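Local coordinates for Exo-alpha-sialidase (Clostridium perfringens, PDB 2V72), which recognises galactose through a family 32 carbohydrate-binding module, which may let a large bacterial sialidase toxin dock on sugar-bearing surfaces, at residues A[11-16]-A[138-143]; A[56-61]-A[119-124]; A[68-73]-A[109-114]. All blocks are in the same frame, centred on the assembly; numbering follows the deposited sequence.

Contact 1: A[11-16]-A[138-143]. With CA (calcium ion), chain B.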
ATOM      1  N   ILE A  11      -9.818  -7.159   7.223  1.00 48.28           N
ATOM      2  CA  ILE A  11      -9.284  -8.407   6.683  1.00 47.67           C
ATOM      3  C   ILE A  11      -7.991  -8.746   7.435  1.00 47.68           C
ATOM      4  O   ILE A  11      -7.086  -7.910   7.522  1.00 47.42           O
ATOM      5  CB  ILE A  11      -9.028  -8.336   5.150  1.00 47.67           C
ATOM      6  CG1 ILE A  11     -10.333  -8.038   4.394  1.00 47.38           C
ATOM      7  CG2 ILE A  11      -8.392  -9.643   4.643  1.00 47.57           C
ATOM      8  CD1 ILE A  11     -10.136  -7.505   2.978  1.00 46.90           C
ATOM      9  N   PRO A  12      -7.911  -9.964   8.003  1.00 47.60           N
ATOM     10  CA  PRO A  12      -6.686 -10.363   8.680  1.00 48.01           C
ATOM     11  C   PRO A  12      -5.500 -10.281   7.721  1.00 48.47           C
ATOM     12  O   PRO A  12      -5.570 -10.790   6.595  1.00 48.53           O
ATOM     13  CB  PRO A  12      -6.959 -11.815   9.081  1.00 48.03           C
ATOM     14  CG  PRO A  12      -8.445 -11.931   9.112  1.00 47.70           C
ATOM     15  CD  PRO A  12      -8.934 -11.023   8.042  1.00 47.48           C
ATOM     16  N   GLN A  13      -4.443  -9.606   8.170  1.00 48.63           N
ATOM     17  CA  GLN A  13      -3.216  -9.431   7.408  1.00 48.77           C
ATOM     18  C   GLN A  13      -2.474 -10.754   7.235  1.00 48.97           C
ATOM     19  O   GLN A  13      -1.704 -10.916   6.286  1.00 48.61           O
ATOM     20  CB  GLN A  13      -2.306  -8.401   8.090  1.00 48.72           C
ATOM     21  CG  GLN A  13      -2.781  -6.953   7.969  1.00 48.82           C
ATOM     22  CD  GLN A  13      -1.822  -5.963   8.613  1.00 48.51           C
ATOM     23  OE1 GLN A  13      -1.350  -6.178   9.722  1.00 49.08           O
ATOM     24  NE2 GLN A  13      -1.538  -4.869   7.918  1.00 48.05           N
ATOM     25  N   SER A  14      -2.714 -11.691   8.151  1.00 49.32           N
ATOM     26  CA  SER A  14      -2.126 -13.031   8.068  1.00 49.75           C
ATOM     27  C   SER A  14      -2.664 -13.798   6.859  1.00 49.98           C
ATOM     28  O   SER A  14      -2.031 -14.743   6.391  1.00 50.51           O
ATOM     29  CB  SER A  14      -2.376 -13.822   9.354  1.00 49.51           C
ATOM     30  OG  SER A  14      -3.711 -14.283   9.414  1.00 49.81           O
ATOM     31  N   GLU A  15      -3.830 -13.386   6.362  1.00 50.02           N
ATOM     32  CA  GLU A  15      -4.418 -13.952   5.149  1.00 50.09           C
ATOM     33  C   GLU A  15      -3.898 -13.257   3.892  1.00 49.79           C
ATOM     34  O   GLU A  15      -4.228 -13.632   2.760  1.00 49.88           O
ATOM     35  CB  GLU A  15      -5.941 -13.875   5.214  1.00 50.23           C
ATOM     36  CG  GLU A  15      -6.569 -15.074   5.895  1.00 51.89           C
ATOM     37  CD  GLU A  15      -7.968 -14.801   6.387  1.00 54.11           C
ATOM     38  OE1 GLU A  15      -8.720 -14.103   5.675  1.00 54.47           O
ATOM     39  OE2 GLU A  15      -8.315 -15.281   7.493  1.00 55.26           O
ATOM     40  N   MET A  16      -3.078 -12.240   4.102  1.00 49.51           N
ATOM     41  CA  MET A  16      -2.486 -11.503   3.002  1.00 49.01           C
ATOM     42  C   MET A  16      -1.069 -11.983   2.750  1.00 48.65           C
ATOM     43  O   MET A  16      -0.446 -12.592   3.618  1.00 48.33           O
ATOM     44  CB  MET A  16      -2.483  -9.997   3.295  1.00 49.07           C
ATOM     45  CG  MET A  16      -3.840  -9.429   3.700  1.00 48.31           C
ATOM     46  SD  MET A  16      -3.677  -7.693   4.114  1.00 48.72           S
ATOM     47  CE  MET A  16      -5.379  -7.285   4.517  1.00 47.76           C
ATOM     48  N   GLU A 138       2.397   0.197   7.432  1.00 44.08           N
ATOM     49  CA  GLU A 138       1.252  -0.713   7.563  1.00 44.68           C
ATOM     50  C   GLU A 138       0.178  -0.472   6.499  1.00 44.96           C
ATOM     51  O   GLU A 138      -0.100   0.669   6.126  1.00 45.07           O
ATOM     52  CB  GLU A 138       0.615  -0.624   8.954  1.00 44.92           C
ATOM     53  CG  GLU A 138       1.293  -1.438  10.034  1.00 45.54           C
ATOM     54  CD  GLU A 138       1.337  -2.910   9.718  1.00 46.57           C
ATOM     55  OE1 GLU A 138       0.263  -3.545   9.613  1.00 47.16           O
ATOM     56  OE2 GLU A 138       2.457  -3.437   9.581  1.00 47.75           O
ATOM     57  N   LEU A 139      -0.411  -1.563   6.019  1.00 45.09           N
ATOM     58  CA  LEU A 139      -1.502  -1.505   5.068  1.00 45.19           C
ATOM     59  C   LEU A 139      -2.624  -2.422   5.530  1.00 44.99           C
ATOM     60  O   LEU A 139      -2.413  -3.617   5.759  1.00 45.00           O
ATOM     61  CB  LEU A 139      -1.035  -1.890   3.660  1.00 45.52           C
ATOM     62  CG  LEU A 139      -2.100  -1.614   2.596  1.00 46.24           C
ATOM     63  CD1 LEU A 139      -1.502  -0.969   1.365  1.00 48.12           C
ATOM     64  CD2 LEU A 139      -2.906  -2.866   2.246  1.00 46.73           C
ATOM     65  N   ASN A 140      -3.813  -1.843   5.674  1.00 44.28           N
ATOM     66  CA  ASN A 140      -4.976  -2.585   6.114  1.00 43.84           C
ATOM     67  C   ASN A 140      -6.113  -2.442   5.113  1.00 44.16           C
ATOM     68  O   ASN A 140      -6.231  -1.414   4.433  1.00 44.04           O
ATOM     69  CB  ASN A 140      -5.408  -2.113   7.502  1.00 43.36           C
ATOM     70  CG  ASN A 140      -4.488  -2.602   8.583  1.00 42.31           C
ATOM     71  OD1 ASN A 140      -4.595  -3.746   9.027  1.00 40.63           O
ATOM     72  ND2 ASN A 140      -3.561  -1.745   9.008  1.00 40.66           N
ATOM     73  N   VAL A 141      -6.925  -3.487   5.003  1.00 44.42           N
ATOM     74  CA  VAL A 141      -8.010  -3.500   4.022  1.00 45.36           C
ATOM     75  C   VAL A 141      -9.294  -3.866   4.736  1.00 45.52           C
ATOM     76  O   VAL A 141      -9.339  -4.826   5.506  1.00 45.71           O
ATOM     77  CB  VAL A 141      -7.743  -4.465   2.834  1.00 45.34           C
ATOM     78  CG1 VAL A 141      -8.751  -4.226   1.714  1.00 46.20           C
ATOM     79  CG2 VAL A 141      -6.328  -4.279   2.284  1.00 45.58           C
ATOM     80  N   TYR A 142     -10.330  -3.080   4.496  1.00 45.88           N
ATOM     81  CA  TYR A 142     -11.555  -3.235   5.251  1.00 46.08           C
ATOM     82  C   TYR A 142     -12.697  -3.641   4.351  1.00 46.56           C
ATOM     83  O   TYR A 142     -12.770  -3.202   3.201  1.00 46.68           O
ATOM     84  CB  TYR A 142     -11.858  -1.949   6.022  1.00 45.78           C
ATOM     85  CG  TYR A 142     -10.777  -1.619   7.018  1.00 45.38           C
ATOM     86  CD1 TYR A 142      -9.648  -0.887   6.637  1.00 45.23           C
ATOM     87  CD2 TYR A 142     -10.861  -2.066   8.334  1.00 45.03           C
ATOM     88  CE1 TYR A 142      -8.647  -0.596   7.546  1.00 45.42           C
ATOM     89  CE2 TYR A 142      -9.862  -1.777   9.253  1.00 45.04           C
ATOM     90  CZ  TYR A 142      -8.759  -1.048   8.851  1.00 45.19           C
ATOM     91  OH  TYR A 142      -7.767  -0.763   9.753  1.00 44.73           O
ATOM     92  N   GLU A 143     -13.552  -4.519   4.871  1.00 47.28           N
ATOM     93  CA  GLU A 143     -14.811  -4.890   4.219  1.00 48.63           C
ATOM     94  C   GLU A 143     -15.972  -4.323   5.040  1.00 48.42           C
ATOM     95  O   GLU A 143     -17.137  -4.558   4.725  1.00 48.74           O
ATOM     96  CB  GLU A 143     -14.968  -6.418   4.097  1.00 48.51           C
ATOM     97  CG  GLU A 143     -13.803  -7.154   3.447  1.00 49.60           C
ATOM     98  CD  GLU A 143     -14.196  -8.542   2.958  1.00 50.19           C
ATOM     99  OE1 GLU A 143     -14.857  -8.636   1.896  1.00 52.35           O
ATOM    100  OE2 GLU A 143     -13.846  -9.542   3.629  1.00 52.48           O
TER
HETATM  101 CA    CA B1139       4.823  -2.998   9.460  1.00 42.43          CA
HETATM  102  O   HOH W   1      -6.373  -5.387   7.021  1.00 42.11           O
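Gln13 and Ile11 meet the last strand of a beta-sandwich of the F5/8 type C (discoidin-like) family, and the route of Gln13 illustrates how a loop near the chain start can be fastened to a C-terminal strand beside a metal site. From CB, CG leaves anti to the carbonyl carbon (chi1 -73°), and the chain then runs extended toward 138-143. CG passes Asn140 OD1 at 3.8 Å, and the two amides lie nearly parallel. At the tip, NE2 has two acceptors close to the amide plane, about one N-H each: Leu139 O at 2.6 Å, approached from above its carbonyl plane, and Glu138 OE1 at 2.8 Å, met on the syn side but tilted well out of the carboxylate plane. Two bonds therefore fix the rotation of the amide, which stands 73° from the carboxylate. The cost is that Gln13 OE1 lies 3.1 Å from Glu138 OE1, acceptor against acceptor. The other oxygen of that carboxylate, Glu138 OE2, binds the calcium ion at 2.4 Å, with further ligands from Ser31, Asp34, Asn36, Thr39 and Ala137. Gln13 is thus a second-shell residue that positions a calcium ligand; the nearby cation would be expected to favour a deprotonated glutamate.

Farther along, a water accepts from Val141 N and lies within hydrogen-bonding distance of Ile11 O and Asn140 OD1. Beside these polar groups, the side chains of Ile11 and Met16 hold Val141 by both its branches, CG2 resting 3.9 Å from Met16 CE. The isoleucine also lies across the CG of Glu143, whose OE1 accepts from Lys64 N. The loop is finally pinned by its backbone: Ile11 N donates to Val141 O over 2.9 Å.

Contact 2: A[56-61]-A[119-124]; sequences SVNLGK and AEEIKI
Leu59 N donates to Glu120 O at 2.7 Å, the last rung of an antiparallel pairing that closes just as both chains turn a corner. Before it, Val57 and Ile122 form a hydrogen-bonded pair, Val57 N to Ile122 O and Ile122 N to Val57 O, flanked by the non-hydrogen-bonded pairs Ser56 with Lys123 and Asn58 with Glu121. Here the principle is that the two faces of one strand pair do different work.

On the polar face, Asn58 is used at both ends of its amide. ND2 reaches the anti lone pair of Glu121 OE2 at 2.8 Å, nearly straight (173°), with the amide and carboxylate planes turned 67° apart; OD1 takes the backbone N of Gly60 at 3.0 Å, an Asx turn that shapes the corner. The other carboxylate oxygen, Glu121 OE1, shares a water with Ser56 OG, so both oxygens are gripped. Glu121 reaches there because CG lies anti to the backbone N (chi1 -166°) and the rest of the chain is extended, bringing CG to 3.3 Å from Val57 O. Ser56 OG also rests on Lys123 CG, 3.4 Å away.

Away from these polar groups, Leu59 sets CD2 3.9 Å from Ile122 CD1, while its CD1 lies 3.3 Å from Ala119 O. Glu120 and Glu121 form a classic beta bulge facing Ile89 of strand 84-90, whereas strand 17-20 pairs with the other side of strand 53-59. Both Leu59 and Ile122 pack on Val141 of strand 135-142; on strand 62-71 Leu59 touches Val65 and Ile122 touches Ile68.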
ATOM      1  N   SER A  56       2.121  -4.698  -4.192  1.00 46.67           N
ATOM      2  CA  SER A  56       0.915  -5.473  -4.434  1.00 46.91           C
ATOM      3  C   SER A  56       0.649  -6.308  -3.210  1.00 47.33           C
ATOM      4  O   SER A  56       1.565  -6.920  -2.653  1.00 47.32           O
ATOM      5  CB  SER A  56       1.057  -6.377  -5.665  1.00 46.84           C
ATOM      6  OG  SER A  56       1.327  -5.619  -6.825  1.00 45.87           O
ATOM      7  N   VAL A  57      -0.608  -6.307  -2.784  1.00 47.77           N
ATOM      8  CA  VAL A  57      -1.039  -7.098  -1.654  1.00 48.73           C
ATOM      9  C   VAL A  57      -2.183  -8.007  -2.098  1.00 49.47           C
ATOM     10  O   VAL A  57      -3.270  -7.534  -2.467  1.00 49.75           O
ATOM     11  CB  VAL A  57      -1.486  -6.198  -0.466  1.00 48.78           C
ATOM     12  CG1 VAL A  57      -1.926  -7.049   0.714  1.00 49.09           C
ATOM     13  CG2 VAL A  57      -0.361  -5.257  -0.053  1.00 48.52           C
ATOM     14  N   ASN A  58      -1.920  -9.308  -2.080  1.00 49.98           N
ATOM     15  CA  ASN A  58      -2.944 -10.303  -2.357  1.00 50.49           C
ATOM     16  C   ASN A  58      -3.764 -10.527  -1.107  1.00 50.86           C
ATOM     17  O   ASN A  58      -3.218 -10.618  -0.006  1.00 50.83           O
ATOM     18  CB  ASN A  58      -2.321 -11.611  -2.836  1.00 50.42           C
ATOM     19  CG  ASN A  58      -3.351 -12.583  -3.351  1.00 50.48           C
ATOM     20  OD1 ASN A  58      -3.962 -13.328  -2.582  1.00 49.06           O
ATOM     21  ND2 ASN A  58      -3.553 -12.585  -4.670  1.00 51.13           N
ATOM     22  N   LEU A  59      -5.079 -10.621  -1.284  1.00 51.66           N
ATOM     23  CA  LEU A  59      -6.011 -10.577  -0.160  1.00 52.10           C
ATOM     24  C   LEU A  59      -6.407 -11.954   0.359  1.00 52.95           C
ATOM     25  O   LEU A  59      -7.042 -12.061   1.417  1.00 53.25           O
ATOM     26  CB  LEU A  59      -7.242  -9.732  -0.514  1.00 51.81           C
ATOM     27  CG  LEU A  59      -6.989  -8.298  -1.003  1.00 50.93           C
ATOM     28  CD1 LEU A  59      -8.285  -7.643  -1.435  1.00 50.91           C
ATOM     29  CD2 LEU A  59      -6.275  -7.432   0.043  1.00 50.30           C
ATOM     30  N   GLY A  60      -6.018 -13.002  -0.371  1.00 53.54           N
ATOM     31  CA  GLY A  60      -6.291 -14.384   0.044  1.00 54.35           C
ATOM     32  C   GLY A  60      -7.499 -14.996  -0.637  1.00 54.81           C
ATOM     33  O   GLY A  60      -7.469 -16.157  -1.040  1.00 55.08           O
ATOM     34  N   LYS A  61      -8.568 -14.213  -0.753  1.00 55.31           N
ATOM     35  CA  LYS A  61      -9.777 -14.634  -1.462  1.00 55.78           C
ATOM     36  C   LYS A  61     -10.461 -13.430  -2.103  1.00 55.53           C
ATOM     37  O   LYS A  61      -9.940 -12.317  -2.040  1.00 55.62           O
ATOM     38  CB  LYS A  61     -10.728 -15.407  -0.537  1.00 55.62           C
ATOM     39  CG  LYS A  61     -11.311 -14.622   0.627  1.00 56.32           C
ATOM     40  CD  LYS A  61     -12.166 -15.549   1.511  1.00 57.01           C
ATOM     41  CE  LYS A  61     -13.076 -14.779   2.478  1.00 58.33           C
ATOM     42  NZ  LYS A  61     -14.128 -13.978   1.769  1.00 59.08           N
ATOM     43  N   ALA A 119     -12.357  -7.399  -5.147  1.00 51.74           N
ATOM     44  CA  ALA A 119     -10.917  -7.494  -5.386  1.00 51.43           C
ATOM     45  C   ALA A 119     -10.301  -8.667  -4.637  1.00 51.17           C
ATOM     46  O   ALA A 119     -10.609  -8.886  -3.466  1.00 50.93           O
ATOM     47  CB  ALA A 119     -10.225  -6.187  -4.982  1.00 51.53           C
ATOM     48  N   GLU A 120      -9.439  -9.416  -5.327  1.00 51.11           N
ATOM     49  CA  GLU A 120      -8.626 -10.474  -4.709  1.00 51.03           C
ATOM     50  C   GLU A 120      -7.235  -9.942  -4.352  1.00 50.56           C
ATOM     51  O   GLU A 120      -6.501 -10.555  -3.569  1.00 50.47           O
ATOM     52  CB  GLU A 120      -8.438 -11.666  -5.660  1.00 51.42           C
ATOM     53  CG  GLU A 120      -9.432 -11.791  -6.811  1.00 53.08           C
ATOM     54  CD  GLU A 120      -8.801 -12.437  -8.035  1.00 55.51           C
ATOM     55  OE1 GLU A 120      -8.698 -11.759  -9.083  1.00 56.69           O
ATOM     56  OE2 GLU A 120      -8.381 -13.614  -7.949  1.00 56.07           O
ATOM     57  N   GLU A 121      -6.874  -8.816  -4.959  1.00 50.05           N
ATOM     58  CA  GLU A 121      -5.550  -8.232  -4.820  1.00 49.95           C
ATOM     59  C   GLU A 121      -5.634  -6.721  -5.028  1.00 49.64           C
ATOM     60  O   GLU A 121      -6.470  -6.246  -5.791  1.00 49.65           O
ATOM     61  CB  GLU A 121      -4.590  -8.864  -5.837  1.00 49.80           C
ATOM     62  CG  GLU A 121      -3.116  -8.582  -5.580  1.00 50.06           C
ATOM     63  CD  GLU A 121      -2.187  -9.439  -6.424  1.00 50.29           C
ATOM     64  OE1 GLU A 121      -1.399  -8.864  -7.209  1.00 49.35           O
ATOM     65  OE2 GLU A 121      -2.248 -10.683  -6.305  1.00 51.22           O
ATOM     66  N   ILE A 122      -4.773  -5.979  -4.333  1.00 49.56           N
ATOM     67  CA  ILE A 122      -4.691  -4.519  -4.471  1.00 49.68           C
ATOM     68  C   ILE A 122      -3.256  -4.082  -4.720  1.00 49.27           C
ATOM     69  O   ILE A 122      -2.320  -4.645  -4.156  1.00 49.40           O
ATOM     70  CB  ILE A 122      -5.214  -3.793  -3.210  1.00 50.15           C
ATOM     71  CG1 ILE A 122      -6.639  -4.242  -2.884  1.00 50.61           C
ATOM     72  CG2 ILE A 122      -5.186  -2.275  -3.406  1.00 50.72           C
ATOM     73  CD1 ILE A 122      -7.042  -3.952  -1.474  1.00 53.38           C
ATOM     74  N   LYS A 123      -3.091  -3.070  -5.557  1.00 49.01           N
ATOM     75  CA  LYS A 123      -1.775  -2.567  -5.902  1.00 48.88           C
ATOM     76  C   LYS A 123      -1.694  -1.071  -5.638  1.00 48.88           C
ATOM     77  O   LYS A 123      -2.441  -0.282  -6.225  1.00 48.95           O
ATOM     78  CB  LYS A 123      -1.485  -2.854  -7.374  1.00 48.91           C
ATOM     79  CG  LYS A 123      -0.046  -2.661  -7.810  1.00 49.10           C
ATOM     80  CD  LYS A 123       0.015  -2.648  -9.326  1.00 50.83           C
ATOM     81  CE  LYS A 123       1.381  -3.042  -9.843  1.00 52.24           C
ATOM     82  NZ  LYS A 123       1.391  -3.088 -11.342  1.00 53.38           N
ATOM     83  N   ILE A 124      -0.788  -0.685  -4.749  1.00 48.91           N
ATOM     84  CA  ILE A 124      -0.515   0.728  -4.503  1.00 48.63           C
ATOM     85  C   ILE A 124       0.737   1.132  -5.263  1.00 48.31           C
ATOM     86  O   ILE A 124       1.826   0.613  -5.002  1.00 48.27           O
ATOM     87  CB  ILE A 124      -0.316   1.048  -2.994  1.00 48.92           C
ATOM     88  CG1 ILE A 124      -1.353   0.331  -2.110  1.00 49.57           C
ATOM     89  CG2 ILE A 124      -0.277   2.573  -2.762  1.00 48.68           C
ATOM     90  CD1 ILE A 124      -2.816   0.572  -2.495  1.00 50.47           C
TER
HETATM   91  O   HOH W   2      -1.002  -6.632  -8.165  1.00 51.47           O

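Contact 3: A[68-73]-A[109-114]. With GAL (beta-D-galactopyranose), chain C.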
ATOM      1  N   ILE A  68      -9.322   1.365   2.551  1.00 45.39           N
ATOM      2  CA  ILE A  68      -7.911   0.995   2.703  1.00 44.83           C
ATOM      3  C   ILE A  68      -7.216   2.061   3.558  1.00 44.66           C
ATOM      4  O   ILE A  68      -7.346   3.256   3.285  1.00 44.39           O
ATOM      5  CB  ILE A  68      -7.206   0.854   1.319  1.00 44.58           C
ATOM      6  CG1 ILE A  68      -7.876  -0.243   0.478  1.00 44.13           C
ATOM      7  CG2 ILE A  68      -5.719   0.549   1.484  1.00 44.49           C
ATOM      8  CD1 ILE A  68      -7.772  -0.036  -1.011  1.00 42.70           C
ATOM      9  N   ALA A  69      -6.498   1.624   4.590  1.00 44.49           N
ATOM     10  CA  ALA A  69      -5.705   2.532   5.416  1.00 44.84           C
ATOM     11  C   ALA A  69      -4.213   2.343   5.163  1.00 44.98           C
ATOM     12  O   ALA A  69      -3.659   1.259   5.379  1.00 44.95           O
ATOM     13  CB  ALA A  69      -6.036   2.358   6.898  1.00 44.68           C
ATOM     14  N   ILE A  70      -3.580   3.412   4.691  1.00 45.48           N
ATOM     15  CA  ILE A  70      -2.150   3.426   4.375  1.00 45.66           C
ATOM     16  C   ILE A  70      -1.400   4.201   5.462  1.00 45.84           C
ATOM     17  O   ILE A  70      -1.441   5.440   5.512  1.00 45.56           O
ATOM     18  CB  ILE A  70      -1.882   4.049   2.977  1.00 45.86           C
ATOM     19  CG1 ILE A  70      -2.657   3.299   1.880  1.00 46.64           C
ATOM     20  CG2 ILE A  70      -0.388   4.078   2.668  1.00 45.01           C
ATOM     21  CD1 ILE A  70      -4.078   3.840   1.635  1.00 48.32           C
ATOM     22  N   THR A  71      -0.722   3.451   6.327  1.00 46.03           N
ATOM     23  CA  THR A  71       0.049   4.008   7.438  1.00 46.06           C
ATOM     24  C   THR A  71       1.491   4.314   7.009  1.00 46.25           C
ATOM     25  O   THR A  71       2.256   3.400   6.692  1.00 46.23           O
ATOM     26  CB  THR A  71       0.074   3.030   8.626  1.00 45.99           C
ATOM     27  OG1 THR A  71      -1.262   2.608   8.930  1.00 46.11           O
ATOM     28  CG2 THR A  71       0.722   3.665   9.862  1.00 46.00           C
ATOM     29  N   PRO A  72       1.864   5.608   6.997  1.00 46.48           N
ATOM     30  CA  PRO A  72       3.238   5.990   6.708  1.00 46.62           C
ATOM     31  C   PRO A  72       4.207   5.558   7.805  1.00 47.24           C
ATOM     32  O   PRO A  72       3.787   5.098   8.873  1.00 47.35           O
ATOM     33  CB  PRO A  72       3.170   7.526   6.642  1.00 46.43           C
ATOM     34  CG  PRO A  72       1.738   7.852   6.486  1.00 46.07           C
ATOM     35  CD  PRO A  72       1.015   6.790   7.227  1.00 46.25           C
ATOM     36  N   ARG A  73       5.497   5.717   7.536  1.00 48.05           N
ATOM     37  CA  ARG A  73       6.536   5.459   8.524  1.00 48.73           C
ATOM     38  C   ARG A  73       6.348   6.295   9.790  1.00 49.68           C
ATOM     39  O   ARG A  73       6.081   7.494   9.740  1.00 49.70           O
ATOM     40  CB  ARG A  73       7.923   5.684   7.924  1.00 48.42           C
ATOM     41  CG  ARG A  73       8.188   7.084   7.400  1.00 47.62           C
ATOM     42  CD  ARG A  73       9.489   7.132   6.623  1.00 45.57           C
ATOM     43  NE  ARG A  73      10.633   6.762   7.450  1.00 44.79           N
ATOM     44  CZ  ARG A  73      11.789   6.296   6.985  1.00 44.50           C
ATOM     45  NH1 ARG A  73      11.980   6.117   5.679  1.00 43.75           N
ATOM     46  NH2 ARG A  73      12.755   5.992   7.834  1.00 44.08           N
ATOM     47  N   LYS A 109      -3.354   7.600   5.827  1.00 50.51           N
ATOM     48  CA  LYS A 109      -4.096   8.048   4.660  1.00 50.16           C
ATOM     49  C   LYS A 109      -5.156   7.001   4.375  1.00 50.28           C
ATOM     50  O   LYS A 109      -4.845   5.821   4.218  1.00 50.34           O
ATOM     51  CB  LYS A 109      -3.155   8.227   3.461  1.00 50.07           C
ATOM     52  CG  LYS A 109      -1.838   8.949   3.790  1.00 49.27           C
ATOM     53  CD  LYS A 109      -1.947  10.466   3.633  1.00 48.66           C
ATOM     54  CE  LYS A 109      -1.087  11.251   4.662  1.00 47.10           C
ATOM     55  NZ  LYS A 109       0.336  10.804   4.817  1.00 45.59           N
ATOM     56  N   THR A 110      -6.415   7.432   4.344  1.00 50.40           N
ATOM     57  CA  THR A 110      -7.525   6.531   4.045  1.00 50.55           C
ATOM     58  C   THR A 110      -8.064   6.721   2.628  1.00 50.44           C
ATOM     59  O   THR A 110      -8.034   7.822   2.064  1.00 50.25           O
ATOM     60  CB  THR A 110      -8.702   6.663   5.053  1.00 50.80           C
ATOM     61  OG1 THR A 110      -9.100   8.035   5.152  1.00 51.38           O
ATOM     62  CG2 THR A 110      -8.312   6.138   6.434  1.00 50.52           C
ATOM     63  N   VAL A 111      -8.536   5.618   2.060  1.00 50.27           N
ATOM     64  CA  VAL A 111      -9.229   5.617   0.781  1.00 50.04           C
ATOM     65  C   VAL A 111     -10.503   4.809   0.980  1.00 49.87           C
ATOM     66  O   VAL A 111     -10.460   3.644   1.385  1.00 49.20           O
ATOM     67  CB  VAL A 111      -8.354   5.012  -0.354  1.00 49.96           C
ATOM     68  CG1 VAL A 111      -9.182   4.783  -1.613  1.00 49.87           C
ATOM     69  CG2 VAL A 111      -7.166   5.921  -0.659  1.00 50.02           C
ATOM     70  N   THR A 112     -11.639   5.442   0.719  1.00 50.04           N
ATOM     71  CA  THR A 112     -12.924   4.784   0.934  1.00 50.55           C
ATOM     72  C   THR A 112     -13.692   4.626  -0.375  1.00 50.68           C
ATOM     73  O   THR A 112     -13.672   5.504  -1.239  1.00 50.15           O
ATOM     74  CB  THR A 112     -13.755   5.504   2.023  1.00 50.67           C
ATOM     75  OG1 THR A 112     -13.013   5.511   3.253  1.00 50.36           O
ATOM     76  CG2 THR A 112     -15.101   4.796   2.260  1.00 51.42           C
ATOM     77  N   PHE A 113     -14.344   3.479  -0.516  1.00 51.24           N
ATOM     78  CA  PHE A 113     -15.182   3.199  -1.668  1.00 51.88           C
ATOM     79  C   PHE A 113     -16.642   3.129  -1.226  1.00 52.38           C
ATOM     80  O   PHE A 113     -17.069   2.139  -0.612  1.00 52.41           O
ATOM     81  CB  PHE A 113     -14.743   1.896  -2.351  1.00 51.84           C
ATOM     82  CG  PHE A 113     -13.288   1.868  -2.734  1.00 51.64           C
ATOM     83  CD1 PHE A 113     -12.364   1.184  -1.952  1.00 52.04           C
ATOM     84  CD2 PHE A 113     -12.840   2.528  -3.873  1.00 51.35           C
ATOM     85  CE1 PHE A 113     -11.018   1.152  -2.300  1.00 51.14           C
ATOM     86  CE2 PHE A 113     -11.495   2.505  -4.225  1.00 50.57           C
ATOM     87  CZ  PHE A 113     -10.587   1.815  -3.442  1.00 50.86           C
ATOM     88  N   ASP A 114     -17.392   4.192  -1.528  1.00 53.02           N
ATOM     89  CA  ASP A 114     -18.833   4.274  -1.236  1.00 53.62           C
ATOM     90  C   ASP A 114     -19.570   3.032  -1.745  1.00 53.66           C
ATOM     91  O   ASP A 114     -20.350   2.421  -1.009  1.00 53.68           O
ATOM     92  CB  ASP A 114     -19.444   5.546  -1.841  1.00 53.85           C
ATOM     93  CG  ASP A 114     -18.922   6.833  -1.192  1.00 55.06           C
ATOM     94  OD1 ASP A 114     -18.530   6.812   0.001  1.00 56.36           O
ATOM     95  OD2 ASP A 114     -18.923   7.881  -1.881  1.00 56.00           O
TER
HETATM   96  C1  GAL C1140      17.524   6.567   5.996  1.00 48.53           C
HETATM   97  C2  GAL C1140      16.155   6.078   6.463  1.00 48.85           C
HETATM   98  C3  GAL C1140      15.712   4.843   5.670  1.00 48.25           C
HETATM   99  C4  GAL C1140      15.895   5.026   4.162  1.00 48.00           C
HETATM  100  C5  GAL C1140      17.274   5.578   3.829  1.00 48.42           C
HETATM  101  C6  GAL C1140      17.380   5.886   2.337  1.00 47.79           C
HETATM  102  O1  GAL C1140      17.786   7.803   6.607  1.00 49.22           O
HETATM  103  O2  GAL C1140      16.182   5.809   7.850  1.00 48.29           O
HETATM  104  O3  GAL C1140      14.351   4.590   5.927  1.00 47.96           O
HETATM  105  O4  GAL C1140      14.918   5.914   3.663  1.00 47.65           O
HETATM  106  O5  GAL C1140      17.531   6.753   4.590  1.00 49.00           O
HETATM  107  O6  GAL C1140      18.736   6.050   1.981  1.00 47.84           O
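Phe113 presents the edge of its ring to Ile68: CD1 of the isoleucine lies close to the ring plane, 3.7 Å from CE1. The other flat group, the guanidinium of Arg73, is likewise used at its edge, where galactose O3 sits near its plane. NH1 gives that oxygen a bond of 2.8 Å and NH2 one of 2.9 Å, so two N-H groups converge on one oxygen; NH2 to galactose O2 is weak. Arg73 lines the galactose pocket with His42, Trp45, Asn78 and Phe133, and it is steadied by Ser75 O at NE and Asn78 O at NH1.

Between these ends runs a regular antiparallel pairing within the beta-sandwich. Ile68 with Val111 and Ile70 with Lys109 each exchange two backbone bonds, among them Ile70 N to Lys109 O at 2.8 Å. Lys109 curls back through bends at chi2, chi3 and chi4, which brings NZ to 3.7 Å from Pro72 CG, while NZ itself bonds to Asn105 O.

Strand 62-71 is central: it pairs with strand 109-113 along one edge and strand 135-142 along the other, Val111 and Phe113 touching strand 93-101 of the second sheet.

How the contacts relate
The three contacts together tie the two sheets of the sandwich and its calcium and galactose sites. Contact 2 belongs to one sheet and contact 3 to the other; contact 1 lies about 9 Å from contact 2 and 12 Å from contact 3, centre to centre. Across the core, Val141 CG1 of contact 1 packs 3.6 Å from Ile122 CD1 of contact 2, and Ile122 CD1 also lies 4.0 Å from Ile68 CD1 of contact 3. Contacts 1 and 3 also meet edge to edge, probably through a hydrogen bond from Thr71 N to Glu138 O at 2.9 Å. Calcium is held at contact 1 and galactose at the end of contact 3, the ion 12.7 Å from galactose O3.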